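Local structure of trans-4-hydroxy-L-proline dehydratase (Clostridioides difficile 70-100-2010, 6VXC) at residues Ser82-Val90 with Lys254-Cys265; Val573-Ala584 with Ser678-Ser689. The protein uses a glycyl radical to catalyse the dehydration of trans-4-hydroxy-L-proline to (S)-1-pyrroline-5-carboxylate, a step in the anaerobic degradation of hydroxyproline. One frame throughout, in Å; residues are numbered along the deposited sequence.

The two contacts lie on opposite sides of the chain's centre, with their own centres about 54 Å apart and their nearest atoms about 35 Å apart, and they share no helix or strand. Interaction 1 closes before interaction 2 opens. It is a peripheral contact in which the loop between helix 64-78 and strand 99-101 lies against helix 252-267, away from the catalytic residues. Interaction 2 is fully buried: the start of helix 575-591, which follows strand 565-573, meets the loop 678-689. V573 there comes to about 11 Å, side chain to side chain, from C454, the probable thiyl radical site. Both lie in or at the end of the PFL family region, one peripheral, the other buried nearer the radical site.

Interaction 1 of 2, residues Ser82-Val90 with Lys254-Cys265; sequences SINDGELIV and KKKDLLLIAETC
I261 carries the apolar centre of this contact, meeting V90 tip to tip: its CD1 lies 3.7 Å from V90 CG1, while its CG2 touches both methyls of the valine. The same CD1 also packs on the loop backbone, 3.6 Å from E87 O. I83 CG2 touches I261 CD1 and L258 CD2; a turn further along the helix, C265 SG lies 4.3 Å from V90 CG2. L88 reaches the helix through CD2, which lies 4.0 Å from D257 OD1 and also approaches L260.

Charge enters at the edge, where D85 and K254 cross at about a right angle and form a salt bridge, D85 OD1 to K254 NZ 3.3 Å. K254 CE is nearer still, 3.1 Å from D85 OD1, so the lysine's end lies alongside this oxygen instead of pointing at it. CG of D85 stands opposite its backbone nitrogen (chi1 -175°), which swings the carboxylate out toward the lysine.

Inside the loop, a type II turn from N84 to E87 is clasped by the E87 carboxylate, met from above its plane. E87 OE1 takes N84 N at 3.0 Å. E87 OE2 takes N84 ND2 at 2.8 Å.

K31 pairs with D85 OD2 and K337 with E87 OE2, while R28 ties the two segments together through D257 and G86 O. Helix 324-339 packs on L88 and L260, helix 214-248 on V90 and A262, and helix 276-293 on I89 and C265.

Interaction 2 of 2, residues Val573-Ala584 with Ser678-Ser689; sequences VGIGTITDSLTA and SPNGRLCAKPVS
The flat amide of N680 meets helix 575-584 with its CG 3.7 Å from S581 OG, and R682 CD touches T577 CG2. At the in-plane edge of the R682 guanidinium, NE and NH2 grip K686 O side-on; NH1 donates to S678 OG, slightly out of plane. S678 OG in turn donates to N680 OD1 at 2.7 Å, bracing the type I turn S678-G681 that faces the helix.

Two reciprocal bonds join the segments near the helix start. T577 N donates to S689 OG (3.0 Å, 150°). S689 N donates to T577 OG1 (2.8 Å, 153°). With chi1 at 54°, S689 OG sits between its own nitrogen and carbonyl carbon, turned toward the first helical turn. Water 2 links it to G576 N; water 1 accepts from G574 N and lies within hydrogen-bonding distance of S689 O.

Farther along, N680 N donates weakly to S581 OG (3.4 Å). P679 CD rests on S581 OG at 3.5 Å, D580 CB packs on N680 CB, and water 3 bridges D580 OD2 and N680 ND2. V573 and V688 cross at about a right angle.

Y625 N bonds D580 OD1. G574, at the N-cap, has no side chain to accept a first-turn amide; S689, far off in sequence, offers its hydroxyl to T577 N. T577 OG1, a buried hydroxyl, takes S689 N while bonded to the E695 carboxylate.

Interaction 1 of 2, residues Ser82-Val90 with Lys254-Cys265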
loop_
_atom_site.group_PDB
_atom_site.type_symbol
_atom_site.label_atom_id
_atom_site.label_comp_id
_atom_site.label_asym_id
_atom_site.label_seq_id
_atom_site.Cartn_x
_atom_site.Cartn_y
_atom_site.Cartn_z
ATOM N N SER A 82 -0.044 -22.279 -15.810
ATOM C CA SER A 82 1.313 -22.805 -15.735
ATOM C C SER A 82 1.605 -23.296 -14.326
ATOM O O SER A 82 1.079 -22.763 -13.345
ATOM C CB SER A 82 2.351 -21.767 -16.156
ATOM O OG SER A 82 2.317 -20.655 -15.292
ATOM N N ILE A 83 2.441 -24.329 -14.243
ATOM C CA ILE A 83 2.944 -24.878 -12.990
ATOM C C ILE A 83 4.460 -24.870 -13.076
ATOM O O ILE A 83 5.033 -25.481 -13.985
ATOM C CB ILE A 83 2.422 -26.304 -12.738
ATOM C CG1 ILE A 83 0.895 -26.299 -12.639
ATOM C CG2 ILE A 83 3.083 -26.920 -11.501
ATOM C CD1 ILE A 83 0.278 -27.641 -12.297
ATOM N N ASN A 84 5.108 -24.163 -12.166
ATOM C CA ASN A 84 6.553 -24.040 -12.231
ATOM C C ASN A 84 7.223 -25.239 -11.568
ATOM O O ASN A 84 6.655 -25.891 -10.690
ATOM C CB ASN A 84 6.999 -22.730 -11.580
ATOM C CG ASN A 84 6.380 -21.512 -12.250
ATOM O OD1 ASN A 84 6.520 -21.313 -13.458
ATOM N ND2 ASN A 84 5.647 -20.715 -11.472
ATOM N N ASP A 85 8.441 -25.529 -12.005
ATOM C CA ASP A 85 9.145 -26.715 -11.541
ATOM C C ASP A 85 9.390 -26.655 -10.034
ATOM O O ASP A 85 10.052 -25.742 -9.536
ATOM C CB ASP A 85 10.462 -26.876 -12.293
ATOM C CG ASP A 85 11.173 -28.159 -11.934
ATOM O OD1 ASP A 85 10.593 -29.239 -12.188
ATOM O OD2 ASP A 85 12.299 -28.095 -11.401
ATOM N N GLY A 86 8.859 -27.637 -9.316
ATOM C CA GLY A 86 9.039 -27.745 -7.891
ATOM C C GLY A 86 7.944 -27.125 -7.053
ATOM O O GLY A 86 7.977 -27.265 -5.827
ATOM N N GLU A 87 6.950 -26.493 -7.666
ATOM C CA GLU A 87 5.922 -25.826 -6.885
ATOM C C GLU A 87 5.107 -26.814 -6.067
ATOM O O GLU A 87 4.872 -27.953 -6.471
ATOM C CB GLU A 87 4.998 -25.013 -7.785
ATOM C CG GLU A 87 5.631 -23.709 -8.216
ATOM C CD GLU A 87 4.684 -22.819 -8.988
ATOM O OE1 GLU A 87 3.754 -23.339 -9.649
ATOM O OE2 GLU A 87 4.877 -21.582 -8.917
ATOM N N LEU A 88 4.701 -26.360 -4.890
ATOM C CA LEU A 88 3.641 -26.965 -4.105
ATOM C C LEU A 88 2.371 -26.127 -4.092
ATOM O O LEU A 88 1.280 -26.686 -3.985
ATOM C CB LEU A 88 4.113 -27.196 -2.661
ATOM C CG LEU A 88 5.226 -28.226 -2.395
ATOM C CD1 LEU A 88 5.662 -28.227 -0.934
ATOM C CD2 LEU A 88 4.775 -29.626 -2.795
ATOM N N ILE A 89 2.500 -24.803 -4.205
ATOM C CA ILE A 89 1.380 -23.873 -4.356
ATOM C C ILE A 89 1.419 -23.332 -5.776
ATOM O O ILE A 89 2.465 -22.851 -6.219
ATOM C CB ILE A 89 1.474 -22.715 -3.341
ATOM C CG1 ILE A 89 1.521 -23.251 -1.914
ATOM C CG2 ILE A 89 0.304 -21.709 -3.529
ATOM C CD1 ILE A 89 0.297 -24.047 -1.525
ATOM N N VAL A 90 0.277 -23.351 -6.473
ATOM C CA VAL A 90 0.236 -23.003 -7.891
ATOM C C VAL A 90 -0.673 -21.800 -8.121
ATOM O O VAL A 90 -1.607 -21.529 -7.353
ATOM C CB VAL A 90 -0.228 -24.187 -8.775
ATOM C CG1 VAL A 90 0.715 -25.387 -8.627
ATOM C CG2 VAL A 90 -1.664 -24.550 -8.447
ATOM N N LYS A 254 8.548 -35.800 -8.662
ATOM C CA LYS A 254 7.744 -34.725 -9.233
ATOM C C LYS A 254 6.307 -35.162 -9.472
ATOM O O LYS A 254 5.372 -34.411 -9.183
ATOM C CB LYS A 254 8.352 -34.271 -10.548
ATOM C CG LYS A 254 9.790 -33.838 -10.467
ATOM C CD LYS A 254 9.941 -32.437 -10.978
ATOM C CE LYS A 254 11.366 -32.168 -11.391
ATOM N NZ LYS A 254 11.488 -32.385 -12.862
ATOM N N LYS A 255 6.115 -36.378 -9.990
ATOM C CA LYS A 255 4.765 -36.861 -10.241
ATOM C C LYS A 255 3.939 -36.853 -8.966
ATOM O O LYS A 255 2.773 -36.439 -8.977
ATOM C CB LYS A 255 4.810 -38.264 -10.863
ATOM C CG LYS A 255 3.429 -38.799 -11.261
ATOM C CD LYS A 255 3.438 -40.214 -11.872
ATOM C CE LYS A 255 4.248 -40.306 -13.167
ATOM N NZ LYS A 255 3.508 -41.096 -14.201
ATOM N N LYS A 256 4.530 -37.286 -7.853
ATOM C CA LYS A 256 3.791 -37.270 -6.598
ATOM C C LYS A 256 3.449 -35.840 -6.196
ATOM O O LYS A 256 2.367 -35.583 -5.663
ATOM C CB LYS A 256 4.575 -37.987 -5.498
ATOM C CG LYS A 256 4.755 -39.490 -5.739
ATOM C CD LYS A 256 5.087 -40.241 -4.464
ATOM C CE LYS A 256 3.905 -40.203 -3.494
ATOM N NZ LYS A 256 3.940 -41.291 -2.464
ATOM N N ASP A 257 4.361 -34.896 -6.439
ATOM C CA ASP A 257 4.043 -33.500 -6.155
ATOM C C ASP A 257 2.880 -33.026 -7.019
ATOM O O ASP A 257 1.956 -32.370 -6.522
ATOM C CB ASP A 257 5.267 -32.612 -6.377
ATOM C CG ASP A 257 6.319 -32.747 -5.271
ATOM O OD1 ASP A 257 5.994 -33.215 -4.155
ATOM O OD2 ASP A 257 7.477 -32.365 -5.539
ATOM N N LEU A 258 2.907 -33.357 -8.313
ATOM C CA LEU A 258 1.809 -33.000 -9.209
ATOM C C LEU A 258 0.498 -33.638 -8.764
ATOM O O LEU A 258 -0.566 -33.008 -8.826
ATOM C CB LEU A 258 2.157 -33.414 -10.637
ATOM C CG LEU A 258 3.276 -32.579 -11.248
ATOM C CD1 LEU A 258 3.832 -33.267 -12.466
ATOM C CD2 LEU A 258 2.750 -31.188 -11.609
ATOM N N LEU A 259 0.553 -34.884 -8.304
ATOM C CA LEU A 259 -0.658 -35.532 -7.822
ATOM C C LEU A 259 -1.153 -34.871 -6.543
ATOM O O LEU A 259 -2.362 -34.769 -6.320
ATOM C CB LEU A 259 -0.390 -37.018 -7.593
ATOM C CG LEU A 259 -0.188 -37.876 -8.854
ATOM C CD1 LEU A 259 0.064 -39.343 -8.512
ATOM C CD2 LEU A 259 -1.335 -37.745 -9.831
ATOM N N LEU A 260 -0.234 -34.399 -5.702
ATOM C CA LEU A 260 -0.647 -33.661 -4.517
ATOM C C LEU A 260 -1.303 -32.338 -4.894
ATOM O O LEU A 260 -2.306 -31.949 -4.292
ATOM C CB LEU A 260 0.551 -33.423 -3.603
ATOM C CG LEU A 260 0.287 -32.536 -2.387
ATOM C CD1 LEU A 260 -0.833 -33.090 -1.512
ATOM C CD2 LEU A 260 1.569 -32.400 -1.602
ATOM N N ILE A 261 -0.761 -31.647 -5.895
ATOM C CA ILE A 261 -1.382 -30.410 -6.364
ATOM C C ILE A 261 -2.807 -30.676 -6.823
ATOM O O ILE A 261 -3.752 -29.989 -6.414
ATOM C CB ILE A 261 -0.544 -29.776 -7.485
ATOM C CG1 ILE A 261 0.789 -29.277 -6.930
ATOM C CG2 ILE A 261 -1.309 -28.620 -8.127
ATOM C CD1 ILE A 261 1.761 -28.845 -8.006
ATOM N N ALA A 262 -2.986 -31.714 -7.643
ATOM C CA ALA A 262 -4.307 -32.038 -8.162
ATOM C C ALA A 262 -5.282 -32.340 -7.035
ATOM O O ALA A 262 -6.408 -31.841 -7.044
ATOM C CB ALA A 262 -4.209 -33.211 -9.138
ATOM N N GLU A 263 -4.861 -33.132 -6.039
ATOM C CA GLU A 263 -5.717 -33.413 -4.880
ATOM C C GLU A 263 -6.090 -32.146 -4.119
ATOM O O GLU A 263 -7.201 -32.029 -3.592
ATOM C CB GLU A 263 -5.027 -34.378 -3.912
ATOM C CG GLU A 263 -5.014 -35.840 -4.315
ATOM C CD GLU A 263 -3.967 -36.650 -3.539
ATOM O OE1 GLU A 263 -3.588 -37.739 -4.030
ATOM O OE2 GLU A 263 -3.553 -36.213 -2.434
ATOM N N THR A 264 -5.147 -31.220 -3.981
ATOM C CA THR A 264 -5.444 -29.983 -3.273
ATOM C C THR A 264 -6.481 -29.166 -4.031
ATOM O O THR A 264 -7.427 -28.644 -3.434
ATOM C CB THR A 264 -4.142 -29.210 -3.064
ATOM O OG1 THR A 264 -3.215 -30.045 -2.361
ATOM C CG2 THR A 264 -4.362 -27.905 -2.298
ATOM N N CYS A 265 -6.324 -29.069 -5.349
ATOM C CA CYS A 265 -7.247 -28.317 -6.192
ATOM C C CYS A 265 -8.595 -29.023 -6.382
ATOM O O CYS A 265 -9.569 -28.370 -6.772
ATOM C CB CYS A 265 -6.578 -28.040 -7.540
ATOM S SG CYS A 265 -5.041 -27.051 -7.408
#

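Interaction 2 of 2, residues Val573-Ala584 with Ser678-Ser689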
loop_
_atom_site.group_PDB
_atom_site.type_symbol
_atom_site.label_atom_id
_atom_site.label_comp_id
_atom_site.label_asym_id
_atom_site.label_seq_id
_atom_site.Cartn_x
_atom_site.Cartn_y
_atom_site.Cartn_z
ATOM N N VAL A 573 1.334 14.431 3.415
ATOM C CA VAL A 573 2.766 14.307 3.187
ATOM C C VAL A 573 3.454 15.582 3.653
ATOM O O VAL A 573 2.990 16.694 3.371
ATOM C CB VAL A 573 3.105 14.031 1.706
ATOM C CG1 VAL A 573 4.621 13.955 1.511
ATOM C CG2 VAL A 573 2.466 12.752 1.243
ATOM N N GLY A 574 4.574 15.408 4.351
ATOM C CA GLY A 574 5.474 16.504 4.630
ATOM C C GLY A 574 5.270 17.238 5.930
ATOM O O GLY A 574 5.646 18.407 6.019
ATOM N N ILE A 575 4.726 16.582 6.957
ATOM C CA ILE A 575 4.440 17.280 8.205
ATOM C C ILE A 575 5.725 17.866 8.815
ATOM O O ILE A 575 5.703 18.949 9.392
ATOM C CB ILE A 575 3.666 16.345 9.165
ATOM C CG1 ILE A 575 3.218 17.070 10.440
ATOM C CG2 ILE A 575 4.455 15.053 9.466
ATOM C CD1 ILE A 575 2.239 18.227 10.190
ATOM N N GLY A 576 6.859 17.170 8.695
ATOM C CA GLY A 576 8.105 17.717 9.218
ATOM C C GLY A 576 8.538 18.982 8.494
ATOM O O GLY A 576 8.896 19.991 9.116
ATOM N N THR A 577 8.530 18.936 7.166
ATOM C CA THR A 577 8.916 20.099 6.378
ATOM C C THR A 577 8.042 21.301 6.731
ATOM O O THR A 577 8.552 22.378 7.055
ATOM C CB THR A 577 8.805 19.769 4.883
ATOM O OG1 THR A 577 9.729 18.732 4.549
ATOM C CG2 THR A 577 9.091 21.000 4.007
ATOM N N ILE A 578 6.719 21.114 6.759
ATOM C CA ILE A 578 5.879 22.290 6.965
ATOM C C ILE A 578 5.928 22.755 8.411
ATOM O O ILE A 578 5.886 23.962 8.668
ATOM C CB ILE A 578 4.429 22.071 6.490
ATOM C CG1 ILE A 578 3.661 23.396 6.687
ATOM C CG2 ILE A 578 3.759 20.902 7.195
ATOM C CD1 ILE A 578 2.315 23.399 6.171
ATOM N N THR A 579 6.043 21.826 9.366
ATOM C CA THR A 579 6.233 22.208 10.759
ATOM C C THR A 579 7.461 23.096 10.912
ATOM O O THR A 579 7.395 24.171 11.519
ATOM C CB THR A 579 6.399 20.970 11.653
ATOM O OG1 THR A 579 5.187 20.220 11.702
ATOM C CG2 THR A 579 6.760 21.408 13.047
ATOM N N ASP A 580 8.602 22.642 10.384
ATOM C CA ASP A 580 9.814 23.440 10.511
ATOM C C ASP A 580 9.699 24.761 9.753
ATOM O O ASP A 580 10.266 25.766 10.185
ATOM C CB ASP A 580 11.032 22.644 10.045
ATOM C CG ASP A 580 11.448 21.541 11.039
ATOM O OD1 ASP A 580 10.886 21.457 12.144
ATOM O OD2 ASP A 580 12.362 20.755 10.708
ATOM N N SER A 581 8.966 24.787 8.636
ATOM C CA SER A 581 8.804 26.036 7.885
ATOM C C SER A 581 7.992 27.055 8.676
ATOM O O SER A 581 8.408 28.208 8.825
ATOM C CB SER A 581 8.153 25.769 6.530
ATOM O OG SER A 581 9.042 25.083 5.674
ATOM N N LEU A 582 6.828 26.648 9.191
ATOM C CA LEU A 582 6.019 27.573 9.981
ATOM C C LEU A 582 6.712 27.930 11.287
ATOM O O LEU A 582 6.603 29.066 11.762
ATOM C CB LEU A 582 4.640 26.975 10.240
ATOM C CG LEU A 582 3.592 27.075 9.124
ATOM C CD1 LEU A 582 2.351 26.234 9.455
ATOM C CD2 LEU A 582 3.201 28.529 8.866
ATOM N N THR A 583 7.429 26.970 11.881
ATOM C CA THR A 583 8.224 27.278 13.063
ATOM C C THR A 583 9.287 28.319 12.743
ATOM O O THR A 583 9.496 29.260 13.514
ATOM C CB THR A 583 8.872 26.003 13.633
ATOM O OG1 THR A 583 7.871 25.076 14.058
ATOM C CG2 THR A 583 9.751 26.348 14.842
ATOM N N ALA A 584 9.955 28.182 11.596
ATOM C CA ALA A 584 10.968 29.166 11.223
ATOM C C ALA A 584 10.367 30.563 11.082
ATOM O O ALA A 584 10.989 31.563 11.461
ATOM C CB ALA A 584 11.652 28.743 9.921
ATOM N N SER A 678 11.761 26.344 0.774
ATOM C CA SER A 678 10.809 26.559 1.851
ATOM C C SER A 678 11.473 27.253 3.030
ATOM O O SER A 678 12.705 27.246 3.158
ATOM C CB SER A 678 10.155 25.240 2.310
ATOM O OG SER A 678 11.059 24.161 2.439
ATOM N N PRO A 679 10.673 27.890 3.897
ATOM C CA PRO A 679 11.237 28.722 4.977
ATOM C C PRO A 679 12.133 27.979 5.960
ATOM O O PRO A 679 12.884 28.630 6.690
ATOM C CB PRO A 679 9.983 29.261 5.690
ATOM C CG PRO A 679 8.941 29.261 4.630
ATOM C CD PRO A 679 9.219 28.064 3.768
ATOM N N ASN A 680 12.049 26.653 6.051
ATOM C CA ASN A 680 12.896 25.947 7.007
ATOM C C ASN A 680 14.341 25.835 6.545
ATOM O O ASN A 680 15.188 25.392 7.326
ATOM C CB ASN A 680 12.353 24.545 7.276
ATOM C CG ASN A 680 12.401 23.668 6.047
ATOM O OD1 ASN A 680 12.171 24.138 4.935
ATOM N ND2 ASN A 680 12.709 22.393 6.233
ATOM N N GLY A 681 14.646 26.239 5.313
ATOM C CA GLY A 681 15.979 26.116 4.768
ATOM C C GLY A 681 16.132 25.021 3.735
ATOM O O GLY A 681 17.200 24.919 3.127
ATOM N N ARG A 682 15.103 24.210 3.509
ATOM C CA ARG A 682 15.138 23.236 2.422
ATOM C C ARG A 682 15.216 23.966 1.088
ATOM O O ARG A 682 14.543 24.977 0.882
ATOM C CB ARG A 682 13.896 22.338 2.493
ATOM C CG ARG A 682 13.725 21.361 1.348
ATOM C CD ARG A 682 12.266 20.861 1.232
ATOM N NE ARG A 682 11.924 20.744 -0.176
ATOM C CZ ARG A 682 11.581 21.773 -0.945
ATOM N NH1 ARG A 682 11.515 22.985 -0.427
ATOM N NH2 ARG A 682 11.318 21.581 -2.228
ATOM N N LEU A 683 16.092 23.504 0.203
ATOM C CA LEU A 683 16.280 24.227 -1.041
ATOM C C LEU A 683 15.311 23.745 -2.119
ATOM O O LEU A 683 14.668 22.697 -2.002
ATOM C CB LEU A 683 17.720 24.109 -1.529
ATOM C CG LEU A 683 18.794 24.667 -0.591
ATOM C CD1 LEU A 683 20.150 24.566 -1.247
ATOM C CD2 LEU A 683 18.503 26.105 -0.186
ATOM N N CYS A 684 15.257 24.536 -3.197
ATOM C CA CYS A 684 14.341 24.315 -4.310
ATOM C C CYS A 684 14.500 22.922 -4.898
ATOM O O CYS A 684 15.615 22.451 -5.145
ATOM C CB CYS A 684 14.592 25.383 -5.393
ATOM S SG CYS A 684 13.574 25.219 -6.876
ATOM N N ALA A 685 13.362 22.270 -5.141
ATOM C CA ALA A 685 13.267 20.961 -5.777
ATOM C C ALA A 685 13.843 19.816 -4.937
ATOM O O ALA A 685 13.914 18.685 -5.428
ATOM C CB ALA A 685 13.935 20.955 -7.161
ATOM N N LYS A 686 14.261 20.067 -3.692
ATOM C CA LYS A 686 14.648 18.969 -2.806
ATOM C C LYS A 686 13.406 18.238 -2.274
ATOM O O LYS A 686 12.335 18.832 -2.146
ATOM C CB LYS A 686 15.456 19.491 -1.618
ATOM C CG LYS A 686 16.748 20.185 -1.965
ATOM C CD LYS A 686 17.736 19.241 -2.622
ATOM C CE LYS A 686 18.290 18.246 -1.617
ATOM N NZ LYS A 686 19.656 17.754 -1.996
ATOM N N PRO A 687 13.530 16.953 -1.938
ATOM C CA PRO A 687 12.398 16.238 -1.324
ATOM C C PRO A 687 11.866 16.924 -0.067
ATOM O O PRO A 687 12.582 17.635 0.633
ATOM C CB PRO A 687 12.991 14.863 -0.995
ATOM C CG PRO A 687 14.086 14.672 -2.008
ATOM C CD PRO A 687 14.664 16.061 -2.233
ATOM N N VAL A 688 10.582 16.707 0.213
ATOM C CA VAL A 688 10.044 17.066 1.526
ATOM C C VAL A 688 10.266 15.887 2.478
ATOM O O VAL A 688 10.738 14.820 2.065
ATOM C CB VAL A 688 8.557 17.499 1.468
ATOM C CG1 VAL A 688 8.389 18.741 0.589
ATOM C CG2 VAL A 688 7.646 16.379 0.924
ATOM N N SER A 689 9.970 16.085 3.759
ATOM C CA SER A 689 10.191 15.033 4.746
ATOM C C SER A 689 9.285 13.838 4.461
ATOM O O SER A 689 8.196 13.986 3.908
ATOM C CB SER A 689 9.914 15.563 6.153
ATOM O OG SER A 689 8.609 16.135 6.235
HETATM O O HOH W 1 5.727 12.970 4.663
HETATM O O HOH W 2 7.669 14.375 8.120
HETATM O O HOH W 3 14.038 21.956 8.763
#